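Local coordinates for protein exopolyphosphatase (Aquifex aeolicus, PDB 1T6C) that probably hydrolyses phosphoanhydride bonds as a Ppx/GppA-type phosphatase with an actin-like fold, and binds a calcium ion, at residues A[39-51]-A[62-76]. Sequence-based numbering, arbitrary orientation.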
ATOM      1  N   ILE A  39      -1.323  17.999  -5.645  1.00 14.09           N
ATOM      2  CA  ILE A  39      -1.883  19.287  -5.244  1.00 14.46           C
ATOM      3  C   ILE A  39      -3.096  19.211  -4.323  1.00 15.00           C
ATOM      4  O   ILE A  39      -3.478  20.201  -3.712  1.00 14.12           O
ATOM      5  CB  ILE A  39      -2.190  20.138  -6.492  1.00 14.57           C
ATOM      6  CG1 ILE A  39      -3.252  19.470  -7.376  1.00 13.68           C
ATOM      7  CG2 ILE A  39      -0.890  20.366  -7.285  1.00 17.39           C
ATOM      8  CD1 ILE A  39      -3.785  20.360  -8.442  1.00 14.59           C
ATOM      9  N   LEU A  40      -3.702  18.033  -4.216  1.00 13.89           N
ATOM     10  CA  LEU A  40      -4.777  17.847  -3.273  1.00 14.45           C
ATOM     11  C   LEU A  40      -4.907  16.388  -2.898  1.00 14.58           C
ATOM     12  O   LEU A  40      -4.803  15.529  -3.739  1.00 13.86           O
ATOM     13  CB  LEU A  40      -6.099  18.358  -3.823  1.00 15.45           C
ATOM     14  CG  LEU A  40      -7.150  18.549  -2.732  1.00 18.16           C
ATOM     15  CD1 LEU A  40      -7.083  19.979  -2.201  1.00 20.07           C
ATOM     16  CD2 LEU A  40      -8.500  18.276  -3.251  1.00 21.26           C
ATOM     17  N   GLU A  41      -5.138  16.132  -1.616  1.00 13.88           N
ATOM     18  CA  GLU A  41      -5.443  14.794  -1.131  1.00 14.17           C
ATOM     19  C   GLU A  41      -6.564  14.891  -0.133  1.00 13.98           C
ATOM     20  O   GLU A  41      -6.573  15.828   0.681  1.00 14.15           O
ATOM     21  CB  GLU A  41      -4.228  14.144  -0.455  1.00 14.35           C
ATOM     22  CG  GLU A  41      -3.097  13.872  -1.426  1.00 16.75           C
ATOM     23  CD  GLU A  41      -1.786  13.600  -0.751  1.00 21.23           C
ATOM     24  OE1 GLU A  41      -1.214  14.561  -0.165  1.00 23.75           O
ATOM     25  OE2 GLU A  41      -1.306  12.441  -0.848  1.00 19.95           O
ATOM     26  N   ARG A  42      -7.508  13.947  -0.192  1.00 14.11           N
ATOM     27  CA  ARG A  42      -8.538  13.788   0.832  1.00 14.26           C
ATOM     28  C   ARG A  42      -8.663  12.323   1.227  1.00 14.91           C
ATOM     29  O   ARG A  42      -8.379  11.403   0.453  1.00 15.09           O
ATOM     30  CB  ARG A  42      -9.918  14.253   0.333  1.00 14.04           C
ATOM     31  CG  ARG A  42     -10.037  15.702   0.053  1.00 15.28           C
ATOM     32  CD  ARG A  42     -10.026  16.537   1.331  1.00 15.76           C
ATOM     33  NE  ARG A  42     -10.178  17.966   1.100  1.00 17.37           N
ATOM     34  CZ  ARG A  42      -9.171  18.807   0.895  1.00 15.00           C
ATOM     35  NH1 ARG A  42      -7.943  18.350   0.898  1.00 14.64           N
ATOM     36  NH2 ARG A  42      -9.389  20.099   0.705  1.00 18.08           N
ATOM     37  N   GLY A  43      -9.110  12.094   2.453  1.00 14.96           N
ATOM     38  CA  GLY A  43      -9.309  10.760   2.958  1.00 15.55           C
ATOM     39  C   GLY A  43     -10.495  10.786   3.890  1.00 16.22           C
ATOM     40  O   GLY A  43     -10.645  11.726   4.676  1.00 18.11           O
ATOM     41  N   ARG A  44     -11.341   9.793   3.797  1.00 16.46           N
ATOM     42  CA  ARG A  44     -12.474   9.687   4.714  1.00 16.56           C
ATOM     43  C   ARG A  44     -12.613   8.221   5.095  1.00 17.24           C
ATOM     44  O   ARG A  44     -12.619   7.341   4.230  1.00 16.14           O
ATOM     45  CB  ARG A  44     -13.766  10.212   4.073  0.50 15.67           C
ATOM     46  CG  ARG A  44     -13.922  11.729   4.093  0.50 18.93           C
ATOM     47  CD  ARG A  44     -13.231  12.483   2.952  0.50 21.83           C
ATOM     48  NE  ARG A  44     -12.956  13.898   3.255  0.50 24.93           N
ATOM     49  CZ  ARG A  44     -13.806  14.907   3.043  0.50 28.19           C
ATOM     50  NH1 ARG A  44     -15.020  14.692   2.535  0.50 30.74           N
ATOM     51  NH2 ARG A  44     -13.449  16.146   3.352  0.50 28.41           N
ATOM     52  N   ILE A  45     -12.787   7.946   6.395  1.00 17.78           N
ATOM     53  CA  ILE A  45     -12.982   6.589   6.848  1.00 18.51           C
ATOM     54  C   ILE A  45     -14.482   6.294   6.719  1.00 19.69           C
ATOM     55  O   ILE A  45     -15.313   6.998   7.311  1.00 21.25           O
ATOM     56  CB  ILE A  45     -12.468   6.410   8.303  1.00 18.94           C
ATOM     57  CG1 ILE A  45     -10.947   6.639   8.373  1.00 21.51           C
ATOM     58  CG2 ILE A  45     -12.872   5.023   8.842  1.00 21.06           C
ATOM     59  CD1 ILE A  45     -10.384   6.918   9.795  1.00 24.09           C
ATOM     60  N   THR A  46     -14.842   5.317   5.891  1.00 18.85           N
ATOM     61  CA  THR A  46     -16.235   4.890   5.793  1.00 19.04           C
ATOM     62  C   THR A  46     -16.491   3.433   6.168  1.00 19.10           C
ATOM     63  O   THR A  46     -17.623   3.007   6.163  1.00 19.67           O
ATOM     64  CB  THR A  46     -16.818   5.149   4.388  1.00 19.01           C
ATOM     65  OG1 THR A  46     -16.199   4.290   3.425  1.00 18.97           O
ATOM     66  CG2 THR A  46     -16.565   6.591   3.923  1.00 18.88           C
ATOM     67  N   SER A  47     -15.439   2.685   6.451  1.00 20.14           N
ATOM     68  CA  SER A  47     -15.524   1.324   6.950  1.00 21.08           C
ATOM     69  C   SER A  47     -16.460   0.452   6.132  1.00 22.25           C
ATOM     70  O   SER A  47     -17.350  -0.206   6.684  1.00 22.26           O
ATOM     71  CB  SER A  47     -15.928   1.328   8.434  1.00 21.20           C
ATOM     72  OG  SER A  47     -15.080   2.201   9.166  1.00 23.70           O
ATOM     73  N   LEU A  48     -16.257   0.419   4.812  1.00 21.79           N
ATOM     74  CA  LEU A  48     -17.090  -0.426   3.948  1.00 23.05           C
ATOM     75  C   LEU A  48     -16.996  -1.926   4.262  1.00 23.40           C
ATOM     76  O   LEU A  48     -17.906  -2.682   3.948  1.00 24.52           O
ATOM     77  CB  LEU A  48     -16.733  -0.226   2.464  1.00 23.10           C
ATOM     78  CG  LEU A  48     -17.548   0.766   1.661  1.00 25.08           C
ATOM     79  CD1 LEU A  48     -16.944   0.814   0.246  1.00 25.35           C
ATOM     80  CD2 LEU A  48     -19.045   0.447   1.554  1.00 21.86           C
ATOM     81  N   GLY A  49     -15.892  -2.361   4.835  1.00 24.11           N
ATOM     82  CA  GLY A  49     -15.716  -3.753   5.203  1.00 26.17           C
ATOM     83  C   GLY A  49     -16.505  -4.179   6.428  1.00 27.55           C
ATOM     84  O   GLY A  49     -16.452  -5.353   6.812  1.00 28.73           O
ATOM     85  N   THR A  50     -17.233  -3.251   7.052  1.00 28.26           N
ATOM     86  CA  THR A  50     -17.988  -3.557   8.263  1.00 29.19           C
ATOM     87  C   THR A  50     -18.948  -4.702   8.021  1.00 30.33           C
ATOM     88  O   THR A  50     -19.831  -4.619   7.163  1.00 29.90           O
ATOM     89  CB  THR A  50     -18.765  -2.326   8.752  1.00 29.02           C
ATOM     90  OG1 THR A  50     -17.847  -1.266   9.038  1.00 27.77           O
ATOM     91  CG2 THR A  50     -19.427  -2.605  10.113  1.00 30.17           C
ATOM     92  N   LYS A  51     -18.754  -5.774   8.786  1.00 31.80           N
ATOM     93  CA  LYS A  51     -19.663  -6.918   8.821  1.00 33.53           C
ATOM     94  C   LYS A  51     -19.742  -7.706   7.500  1.00 34.21           C
ATOM     95  O   LYS A  51     -20.659  -8.483   7.290  1.00 34.15           O
ATOM     96  CB  LYS A  51     -21.055  -6.478   9.304  1.00 34.04           C
ATOM     97  CG  LYS A  51     -21.147  -6.340  10.827  1.00 36.48           C
ATOM     98  CD  LYS A  51     -22.394  -5.564  11.265  1.00 39.35           C
ATOM     99  CE  LYS A  51     -23.706  -6.183  10.732  1.00 41.07           C
ATOM    100  NZ  LYS A  51     -23.883  -7.642  11.057  1.00 42.61           N
ATOM    101  N   ARG A  62     -22.961   2.189   5.494  1.00 21.60           N
ATOM    102  CA  ARG A  62     -21.588   2.357   5.004  1.00 19.92           C
ATOM    103  C   ARG A  62     -21.589   2.666   3.491  1.00 19.13           C
ATOM    104  O   ARG A  62     -20.790   3.474   3.009  1.00 18.52           O
ATOM    105  CB  ARG A  62     -20.765   1.099   5.254  1.00 20.24           C
ATOM    106  CG  ARG A  62     -20.709   0.600   6.678  1.00 20.11           C
ATOM    107  CD  ARG A  62     -20.046   1.556   7.656  1.00 20.53           C
ATOM    108  NE  ARG A  62     -20.976   2.582   8.137  1.00 22.50           N
ATOM    109  CZ  ARG A  62     -20.807   3.898   8.062  1.00 25.20           C
ATOM    110  NH1 ARG A  62     -19.731   4.425   7.511  1.00 22.94           N
ATOM    111  NH2 ARG A  62     -21.726   4.713   8.557  1.00 26.24           N
ATOM    112  N   ILE A  63     -22.513   2.053   2.760  1.00 18.83           N
ATOM    113  CA  ILE A  63     -22.723   2.408   1.351  1.00 19.03           C
ATOM    114  C   ILE A  63     -23.125   3.872   1.239  1.00 19.25           C
ATOM    115  O   ILE A  63     -22.626   4.602   0.407  1.00 17.53           O
ATOM    116  CB  ILE A  63     -23.812   1.510   0.690  1.00 19.26           C
ATOM    117  CG1 ILE A  63     -23.240   0.138   0.378  1.00 19.03           C
ATOM    118  CG2 ILE A  63     -24.410   2.171  -0.548  1.00 19.82           C
ATOM    119  CD1 ILE A  63     -24.290  -0.891  -0.031  1.00 21.70           C
ATOM    120  N   GLU A  64     -24.089   4.306   2.045  1.00 18.95           N
ATOM    121  CA  GLU A  64     -24.624   5.652   1.870  1.00 19.62           C
ATOM    122  C   GLU A  64     -23.567   6.687   2.205  1.00 18.77           C
ATOM    123  O   GLU A  64     -23.454   7.695   1.513  1.00 18.94           O
ATOM    124  CB  GLU A  64     -25.837   5.858   2.776  1.00 20.52           C
ATOM    125  CG  GLU A  64     -27.026   5.012   2.383  1.00 24.89           C
ATOM    126  CD  GLU A  64     -27.694   5.460   1.098  1.00 27.82           C
ATOM    127  OE1 GLU A  64     -27.403   6.563   0.569  1.00 29.66           O
ATOM    128  OE2 GLU A  64     -28.571   4.707   0.639  1.00 31.87           O
ATOM    129  N   GLU A  65     -22.793   6.447   3.258  1.00 19.33           N
ATOM    130  CA  GLU A  65     -21.734   7.385   3.606  1.00 19.79           C
ATOM    131  C   GLU A  65     -20.690   7.420   2.486  1.00 19.33           C
ATOM    132  O   GLU A  65     -20.161   8.484   2.137  1.00 19.23           O
ATOM    133  CB  GLU A  65     -21.035   7.037   4.922  1.00 21.21           C
ATOM    134  CG  GLU A  65     -20.098   8.157   5.337  1.00 24.32           C
ATOM    135  CD  GLU A  65     -19.436   7.969   6.689  1.00 29.40           C
ATOM    136  OE1 GLU A  65     -19.768   7.005   7.377  1.00 32.70           O
ATOM    137  OE2 GLU A  65     -18.573   8.805   7.054  1.00 31.74           O
ATOM    138  N   THR A  66     -20.387   6.249   1.937  1.00 17.75           N
ATOM    139  CA  THR A  66     -19.368   6.161   0.884  1.00 16.44           C
ATOM    140  C   THR A  66     -19.835   6.919  -0.363  1.00 16.30           C
ATOM    141  O   THR A  66     -19.071   7.691  -0.934  1.00 15.09           O
ATOM    142  CB  THR A  66     -19.036   4.708   0.571  1.00 15.83           C
ATOM    143  OG1 THR A  66     -18.449   4.068   1.708  1.00 16.07           O
ATOM    144  CG2 THR A  66     -17.949   4.605  -0.513  1.00 14.85           C
ATOM    145  N   ILE A  67     -21.111   6.769  -0.727  1.00 16.37           N
ATOM    146  CA  ILE A  67     -21.660   7.517  -1.846  1.00 17.03           C
ATOM    147  C   ILE A  67     -21.560   9.029  -1.572  1.00 16.64           C
ATOM    148  O   ILE A  67     -21.189   9.788  -2.455  1.00 15.46           O
ATOM    149  CB  ILE A  67     -23.097   7.056  -2.174  1.00 18.01           C
ATOM    150  CG1 ILE A  67     -23.049   5.660  -2.796  1.00 18.48           C
ATOM    151  CG2 ILE A  67     -23.807   8.025  -3.118  1.00 18.41           C
ATOM    152  CD1 ILE A  67     -24.370   5.059  -3.048  1.00 20.94           C
ATOM    153  N   GLN A  68     -21.867   9.485  -0.355  1.00 17.66           N
ATOM    154  CA  GLN A  68     -21.792  10.921  -0.071  1.00 17.94           C
ATOM    155  C   GLN A  68     -20.358  11.447  -0.190  1.00 16.19           C
ATOM    156  O   GLN A  68     -20.160  12.507  -0.739  1.00 16.19           O
ATOM    157  CB  GLN A  68     -22.393  11.263   1.307  1.00 19.26           C
ATOM    158  CG  GLN A  68     -22.555  12.786   1.595  1.00 25.16           C
ATOM    159  CD  GLN A  68     -22.963  13.656   0.372  1.00 31.40           C
ATOM    160  OE1 GLN A  68     -22.138  14.434  -0.177  1.00 34.25           O
ATOM    161  NE2 GLN A  68     -24.225  13.531  -0.045  1.00 34.62           N
ATOM    162  N   VAL A  69     -19.378  10.677   0.264  1.00 16.00           N
ATOM    163  CA  VAL A  69     -17.960  11.052   0.150  1.00 14.74           C
ATOM    164  C   VAL A  69     -17.558  11.157  -1.322  1.00 14.14           C
ATOM    165  O   VAL A  69     -16.839  12.078  -1.723  1.00 13.65           O
ATOM    166  CB  VAL A  69     -17.034  10.033   0.860  1.00 14.71           C
ATOM    167  CG1 VAL A  69     -15.581  10.261   0.470  1.00 17.84           C
ATOM    168  CG2 VAL A  69     -17.218  10.119   2.378  1.00 16.94           C
ATOM    169  N   LEU A  70     -18.040  10.210  -2.121  1.00 13.83           N
ATOM    170  CA  LEU A  70     -17.709  10.173  -3.533  1.00 13.28           C
ATOM    171  C   LEU A  70     -18.318  11.380  -4.240  1.00 13.03           C
ATOM    172  O   LEU A  70     -17.697  11.937  -5.129  1.00 12.36           O
ATOM    173  CB  LEU A  70     -18.126   8.837  -4.187  1.00 12.79           C
ATOM    174  CG  LEU A  70     -17.363   7.616  -3.721  1.00 11.88           C
ATOM    175  CD1 LEU A  70     -17.955   6.336  -4.238  1.00 14.18           C
ATOM    176  CD2 LEU A  70     -15.882   7.707  -4.140  1.00 12.92           C
ATOM    177  N   LYS A  71     -19.534  11.786  -3.857  1.00 14.74           N
ATOM    178  CA  LYS A  71     -20.117  12.997  -4.417  1.00 15.22           C
ATOM    179  C   LYS A  71     -19.244  14.222  -4.111  1.00 15.76           C
ATOM    180  O   LYS A  71     -19.005  15.048  -4.991  1.00 15.96           O
ATOM    181  CB  LYS A  71     -21.567  13.196  -3.940  1.00 16.27           C
ATOM    182  CG  LYS A  71     -22.541  12.169  -4.466  1.00 15.45           C
ATOM    183  CD  LYS A  71     -23.926  12.349  -3.820  1.00 18.05           C
ATOM    184  CE  LYS A  71     -24.990  11.569  -4.473  1.00 19.04           C
ATOM    185  NZ  LYS A  71     -26.299  11.824  -3.770  1.00 22.61           N
ATOM    186  N   GLU A  72     -18.736  14.304  -2.878  1.00 16.08           N
ATOM    187  CA  GLU A  72     -17.876  15.399  -2.467  1.00 16.39           C
ATOM    188  C   GLU A  72     -16.577  15.382  -3.260  1.00 15.09           C
ATOM    189  O   GLU A  72     -16.142  16.414  -3.732  1.00 14.28           O
ATOM    190  CB  GLU A  72     -17.622  15.324  -0.972  1.00 18.35           C
ATOM    191  CG  GLU A  72     -18.908  15.622  -0.213  1.00 24.14           C
ATOM    192  CD  GLU A  72     -18.905  15.198   1.241  1.00 32.97           C
ATOM    193  OE1 GLU A  72     -17.827  14.809   1.760  1.00 39.41           O
ATOM    194  OE2 GLU A  72     -20.002  15.274   1.874  1.00 39.64           O
ATOM    195  N   TYR A  73     -16.035  14.190  -3.499  1.00 13.80           N
ATOM    196  CA  TYR A  73     -14.823  14.082  -4.314  1.00 12.76           C
ATOM    197  C   TYR A  73     -15.093  14.475  -5.749  1.00 13.75           C
ATOM    198  O   TYR A  73     -14.300  15.159  -6.358  1.00 12.23           O
ATOM    199  CB  TYR A  73     -14.249  12.674  -4.249  1.00 13.06           C
ATOM    200  CG  TYR A  73     -13.637  12.270  -2.917  1.00 10.74           C
ATOM    201  CD1 TYR A  73     -13.492  13.187  -1.861  1.00 14.00           C
ATOM    202  CD2 TYR A  73     -13.140  11.001  -2.748  1.00  9.95           C
ATOM    203  CE1 TYR A  73     -12.950  12.791  -0.648  1.00 15.35           C
ATOM    204  CE2 TYR A  73     -12.559  10.610  -1.591  1.00 12.05           C
ATOM    205  CZ  TYR A  73     -12.463  11.513  -0.531  1.00 13.30           C
ATOM    206  OH  TYR A  73     -11.878  11.099   0.615  1.00 15.83           O
ATOM    207  N   LYS A  74     -16.234  14.087  -6.295  1.00 13.52           N
ATOM    208  CA  LYS A  74     -16.560  14.463  -7.665  1.00 13.55           C
ATOM    209  C   LYS A  74     -16.706  15.994  -7.814  1.00 13.53           C
ATOM    210  O   LYS A  74     -16.312  16.559  -8.817  1.00 13.69           O
ATOM    211  CB  LYS A  74     -17.850  13.736  -8.105  1.00 14.61           C
ATOM    212  CG  LYS A  74     -18.283  13.966  -9.561  1.00 17.57           C
ATOM    213  CD  LYS A  74     -17.197  13.624 -10.587  1.00 20.29           C
ATOM    214  CE  LYS A  74     -17.767  13.565 -12.028  1.00 20.74           C
ATOM    215  NZ  LYS A  74     -18.549  14.784 -12.409  1.00 19.23           N
ATOM    216  N   LYS A  75     -17.227  16.661  -6.794  1.00 14.68           N
ATOM    217  CA  LYS A  75     -17.391  18.122  -6.803  1.00 15.07           C
ATOM    218  C   LYS A  75     -16.008  18.791  -6.876  1.00 14.99           C
ATOM    219  O   LYS A  75     -15.841  19.775  -7.603  1.00 15.12           O
ATOM    220  CB  LYS A  75     -18.135  18.589  -5.548  1.00 16.76           C
ATOM    221  CG  LYS A  75     -19.621  18.423  -5.630  1.00 21.35           C
ATOM    222  CD  LYS A  75     -20.287  18.904  -4.332  1.00 26.68           C
ATOM    223  CE  LYS A  75     -21.785  18.606  -4.341  1.00 30.99           C
ATOM    224  NZ  LYS A  75     -22.395  18.678  -2.980  1.00 34.48           N
ATOM    225  N   LEU A  76     -15.042  18.250  -6.137  1.00 14.13           N
ATOM    226  CA  LEU A  76     -13.669  18.742  -6.178  1.00 14.01           C
ATOM    227  C   LEU A  76     -13.048  18.503  -7.548  1.00 13.63           C
ATOM    228  O   LEU A  76     -12.415  19.386  -8.108  1.00 13.29           O
ATOM    229  CB  LEU A  76     -12.809  18.096  -5.100  1.00 14.73           C
ATOM    230  CG  LEU A  76     -13.188  18.461  -3.664  1.00 15.08           C
ATOM    231  CD1 LEU A  76     -12.460  17.560  -2.675  1.00 16.84           C
ATOM    232  CD2 LEU A  76     -12.890  19.926  -3.375  1.00 18.78           C
TER
HETATM  233  O   HOH W   1     -17.516   6.665   8.991  1.00 50.14           O
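Arg44 reaches from the edge strand onto helix 62-76, meeting Val69, Tyr73 and Glu72 in turn. Its CB lies 3.8 Å from Val69 CG2, and CG stays against the same methyl. The chain then bends (chi2 84°), which brings CD to 3.0 Å from Tyr73 OH, a close approach, while NE skirts Tyr73 CE1. At the tip, NH1 forms a salt bridge with Glu72 OE1 (2.9 Å), the oxygen lying in the guanidinium plane although the carboxylate stands almost perpendicular to it, at 87°. Tyr73 OH itself is hydrogen-bonded to Val24 O on the adjacent strand.

Beyond the strand end, Arg62 NH1 donates a nearly straight bond to Thr46 O (2.9 Å, 168°), approaching from above the carbonyl plane. The same nitrogen forms a salt bridge with Glu65 OE1, whose carboxylate is also linked to Ile45 O through a water. A leucine in place of Arg62 would remove the guanidinium and would probably leave Thr46 O without this donor and Glu65 without its charged mate. Nearby, Thr46 OG1 and Thr66 OG1 lie 2.8 Å apart, with Leu48 CG against the latter hydroxyl.

Helix 62-76 runs antiparallel to strand 39-45, their axes 9.8 Å apart at closest approach, and packs on one face of the five-stranded sheet, also touching strands 23-32 and 12-19, in the alpha/beta architecture of the actin-like fold; helix 99-109 touches Ile63 and Thr66.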